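Local coordinates for 3-oxoacyl-[acyl-carrier-protein] synthase 3 (Micrococcus luteus NCTC 2665, PDB 4EWP) that probably catalyses the first condensation of fatty acid synthesis, joining acetyl-CoA to malonyl-ACP, and works as a homodimer, at residues 46-51 / 165-170; 184-189 / 260-265. All coordinates share one frame; numbering follows the deposited sequence.

Contact 1 (46-51 / 165-170); sequences QRTGIV and SFLLGD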
# COMPACT_ATOMS: atom_id res chain seq x y z
N GLN A 46 -3.18 -34.13 5.57
CA GLN A 46 -1.82 -34.64 5.48
C GLN A 46 -0.85 -33.69 4.76
O GLN A 46 0.27 -33.47 5.21
CB GLN A 46 -1.84 -36.03 4.81
CG GLN A 46 -0.49 -36.60 4.43
CD GLN A 46 -0.60 -37.96 3.76
OE1 GLN A 46 -0.05 -38.18 2.67
NE2 GLN A 46 -1.30 -38.89 4.40
N ARG A 47 -1.29 -33.12 3.64
CA ARG A 47 -0.44 -32.20 2.88
C ARG A 47 -0.24 -30.82 3.54
O ARG A 47 0.80 -30.18 3.35
CB ARG A 47 -1.01 -32.00 1.47
CG ARG A 47 -1.09 -33.28 0.66
CD ARG A 47 0.28 -33.67 0.10
NE ARG A 47 0.38 -33.40 -1.34
CZ ARG A 47 0.84 -32.26 -1.86
NH1 ARG A 47 1.26 -31.28 -1.07
NH2 ARG A 47 0.89 -32.12 -3.18
N THR A 48 -1.22 -30.38 4.32
CA THR A 48 -1.23 -28.99 4.80
C THR A 48 -1.46 -28.85 6.30
O THR A 48 -1.20 -27.79 6.87
CB THR A 48 -2.30 -28.16 4.07
OG1 THR A 48 -3.59 -28.52 4.57
CG2 THR A 48 -2.25 -28.43 2.58
N GLY A 49 -1.95 -29.92 6.93
CA GLY A 49 -2.23 -29.91 8.35
C GLY A 49 -3.45 -29.06 8.68
O GLY A 49 -3.66 -28.69 9.83
N ILE A 50 -4.25 -28.77 7.66
CA ILE A 50 -5.46 -27.96 7.85
C ILE A 50 -6.68 -28.84 8.08
O ILE A 50 -6.90 -29.81 7.35
CB ILE A 50 -5.70 -27.04 6.64
CG1 ILE A 50 -4.50 -26.11 6.44
CG2 ILE A 50 -7.01 -26.26 6.80
CD1 ILE A 50 -4.66 -25.09 5.31
N VAL A 51 -7.47 -28.49 9.10
CA VAL A 51 -8.70 -29.22 9.39
C VAL A 51 -9.89 -28.35 9.03
O VAL A 51 -10.80 -28.77 8.31
CB VAL A 51 -8.81 -29.58 10.89
CG1 VAL A 51 -10.17 -30.18 11.21
CG2 VAL A 51 -7.70 -30.52 11.27
N SER A 165 -6.37 -22.78 -3.40
CA SER A 165 -7.71 -22.40 -2.95
C SER A 165 -8.07 -22.90 -1.55
O SER A 165 -8.44 -22.13 -0.67
CB SER A 165 -8.77 -22.87 -3.95
OG SER A 165 -8.91 -24.28 -3.91
N PHE A 166 -7.97 -24.21 -1.34
CA PHE A 166 -8.47 -24.81 -0.11
C PHE A 166 -7.60 -24.46 1.11
O PHE A 166 -8.01 -24.74 2.25
CB PHE A 166 -8.57 -26.32 -0.26
CG PHE A 166 -7.26 -26.96 -0.56
CD1 PHE A 166 -6.83 -27.10 -1.88
CD2 PHE A 166 -6.44 -27.41 0.46
CE1 PHE A 166 -5.61 -27.68 -2.16
CE2 PHE A 166 -5.23 -27.99 0.19
CZ PHE A 166 -4.81 -28.13 -1.13
N LEU A 167 -6.43 -23.87 0.89
CA LEU A 167 -5.55 -23.49 2.00
C LEU A 167 -5.98 -22.20 2.67
O LEU A 167 -5.61 -21.94 3.80
CB LEU A 167 -4.09 -23.33 1.55
CG LEU A 167 -3.25 -24.60 1.44
CD1 LEU A 167 -2.95 -24.91 -0.03
CD2 LEU A 167 -1.96 -24.43 2.22
N LEU A 168 -6.75 -21.39 1.96
CA LEU A 168 -6.93 -20.00 2.37
C LEU A 168 -8.18 -19.70 3.18
O LEU A 168 -9.27 -20.18 2.89
CB LEU A 168 -6.88 -19.08 1.15
CG LEU A 168 -5.63 -19.29 0.30
CD1 LEU A 168 -5.63 -18.30 -0.86
CD2 LEU A 168 -4.40 -19.14 1.20
N GLY A 169 -7.99 -18.87 4.19
CA GLY A 169 -9.07 -18.47 5.07
C GLY A 169 -9.07 -16.96 5.22
O GLY A 169 -8.19 -16.26 4.69
N ASP A 170 -10.06 -16.46 5.97
CA ASP A 170 -10.30 -15.03 6.11
C ASP A 170 -10.15 -14.63 7.57
O ASP A 170 -10.41 -15.43 8.47
CB ASP A 170 -11.72 -14.69 5.65
CG ASP A 170 -12.05 -15.25 4.27
OD1 ASP A 170 -11.15 -15.34 3.40
OD2 ASP A 170 -13.23 -15.60 4.04

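Contact 2 (184-189 / 260-265); sequences GISPSV and DAAGVE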
# COMPACT_ATOMS: atom_id res chain seq x y z
N GLY A 184 11.81 -3.01 21.98
CA GLY A 184 10.83 -4.08 21.93
C GLY A 184 10.67 -4.70 20.56
O GLY A 184 10.01 -5.74 20.41
N ILE A 185 11.29 -4.08 19.55
CA ILE A 185 11.25 -4.58 18.17
C ILE A 185 12.65 -4.53 17.56
O ILE A 185 13.25 -3.46 17.43
CB ILE A 185 10.29 -3.74 17.30
CG1 ILE A 185 8.89 -3.69 17.92
CG2 ILE A 185 10.22 -4.26 15.88
CD1 ILE A 185 7.88 -2.89 17.11
N SER A 186 13.18 -5.69 17.20
CA SER A 186 14.53 -5.77 16.65
C SER A 186 14.55 -5.27 15.20
O SER A 186 13.50 -5.17 14.57
CB SER A 186 15.04 -7.20 16.72
OG SER A 186 14.45 -8.00 15.71
N PRO A 187 15.75 -4.96 14.67
CA PRO A 187 15.85 -4.37 13.33
C PRO A 187 15.25 -5.29 12.28
O PRO A 187 15.57 -6.48 12.24
CB PRO A 187 17.37 -4.24 13.10
CG PRO A 187 17.97 -4.23 14.49
CD PRO A 187 17.07 -5.11 15.33
N SER A 188 14.37 -4.74 11.44
CA SER A 188 13.70 -5.57 10.46
C SER A 188 14.66 -6.18 9.45
O SER A 188 15.61 -5.54 9.01
CB SER A 188 12.60 -4.79 9.75
OG SER A 188 11.48 -4.61 10.60
N VAL A 189 14.40 -7.43 9.11
CA VAL A 189 15.07 -8.09 7.98
C VAL A 189 13.99 -8.37 6.93
O VAL A 189 13.13 -9.25 7.11
CB VAL A 189 15.75 -9.41 8.41
CG1 VAL A 189 16.41 -10.09 7.20
CG2 VAL A 189 16.79 -9.12 9.51
N ASP A 260 20.21 -12.89 14.31
CA ASP A 260 21.56 -12.35 14.45
C ASP A 260 21.54 -10.83 14.62
O ASP A 260 22.20 -10.30 15.50
CB ASP A 260 22.47 -12.75 13.28
CG ASP A 260 23.88 -12.20 13.42
OD1 ASP A 260 24.70 -12.82 14.13
OD2 ASP A 260 24.17 -11.14 12.82
N ALA A 261 20.75 -10.15 13.79
CA ALA A 261 20.64 -8.69 13.89
C ALA A 261 20.00 -8.26 15.20
O ALA A 261 20.26 -7.16 15.70
CB ALA A 261 19.86 -8.12 12.70
N ALA A 262 19.17 -9.13 15.77
CA ALA A 262 18.51 -8.85 17.04
C ALA A 262 19.47 -9.01 18.21
O ALA A 262 19.29 -8.42 19.28
CB ALA A 262 17.27 -9.75 17.22
N GLY A 263 20.52 -9.81 17.99
CA GLY A 263 21.45 -10.15 19.05
C GLY A 263 20.91 -11.23 19.97
O GLY A 263 21.05 -11.16 21.19
N VAL A 264 20.30 -12.25 19.37
CA VAL A 264 19.48 -13.20 20.10
C VAL A 264 19.73 -14.62 19.57
O VAL A 264 20.00 -14.81 18.39
CB VAL A 264 17.97 -12.79 19.97
CG1 VAL A 264 17.04 -13.98 20.06
CG2 VAL A 264 17.62 -11.72 21.01
N GLU A 265 19.68 -15.61 20.46
CA GLU A 265 19.82 -17.01 20.06
C GLU A 265 18.46 -17.69 20.20
O GLU A 265 17.61 -17.21 20.95
CB GLU A 265 20.84 -17.72 20.95
CG GLU A 265 22.18 -16.99 21.10
CD GLU A 265 23.16 -17.32 19.98
OE1 GLU A 265 22.74 -17.42 18.81
OE2 GLU A 265 24.36 -17.48 20.29

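Contact 1 (46-51 / 165-170)
I50 and L167 mark the nearest approach of the two backbones, with 7.4 Å between I50 CA and L167 CA. Helix 41-48 stops at T48. G49 then takes a positive phi (71°) and turns the chain so that I50 faces the same partner as T48. Opposite them, 165-167 forms a 3-10 turn, with L168 N bonded to S165 O.

The contact is apolar, and 174 Å² are buried. T48 presents its methyl. T48 CG2 meets the rim of the F166 ring near the ring plane, 3.8 Å from F166 CE2, and also lies 4.0 Å from L167 CD2. A chi1 of 74° points this methyl across the gap and folds OG1 back over its own chain. There, T48 OG1 accepts from I50 N (3.2 Å), closing an ST turn. It also bonds to I44 O, so two bonds hold this buried hydroxyl. I50 reaches out along its extended CG1 branch, with chi2 at -176°. Its terminal CD1 sits 3.6 Å from L167 O and 4.1 Å from L167 CG. The L167 branches divide the work: CD2 lies against T48 and I50, while CD1 lies over one face of the F166 ring, 3.8 Å above its plane and offset toward the rim.

Helix 41-48 flanks F166 further through W43 and I44. F166 O is bonded by R53 of strand 52-54, and L168 O by R55 just beyond it. The contact thus ties the end of helix 41-48 to the loop that runs from strand 144-152 into strand 170-180.

Contact 2 (184-189 / 260-265)
A261 meets P187 through its backbone carbonyl: A261 O lies 3.8 Å from P187 CD and 3.9 Å from P187 CG, so the CD-CG side of the proline ring rests against the last turn of helix 240-262. The A261 methyl points to the same segment but stays at a looser 4.5 Å from V189 CG2.

A262 comes next and makes the tightest approach. Its CA is 5.0 Å from S186 CA, and A262 CB is 3.4 Å from S186 CB, closer than usual for two carbons. S186 OG also lies beside this methyl, 3.6 Å from A262 CB. The hydroxyl has its polar partner elsewhere, in V346 N of strand 341-348. Backbone bonds of A262 reach the second subunit, where K6 also packs on P187.

G263 is the first residue beyond the helix. Its phi is 79°, and its N bonds to D260 O at 3.0 Å, one of two bonds back into the last turn. V264 follows and packs on L259 and on V3 of the second subunit.

The helix end is a Schellman motif. In the thiolase fold, with its two related halves, 184-189 lies in the link from strand 170-180 of one sheet to strand 189-192 of the other. The contact seats that link on the C-terminal end of helix 240-262.

Contact 1 and contact 2 do not touch: their centres are 31 Å apart and their nearest atoms about 21 Å. They follow one another along the chain, joined by strand 170-180, which runs on from 165-170 and leads toward 184-189. Contact 1 is near the predicted active site. The side chain of L167 is about 5 Å from that of N306 and about 8 Å from that of H275. T48 also packs on N278, in the predicted ACP-binding region. Contact 2 is away from these sites and lies beside the second subunit. One contact therefore borders the probable catalytic centre, the other the dimer partner.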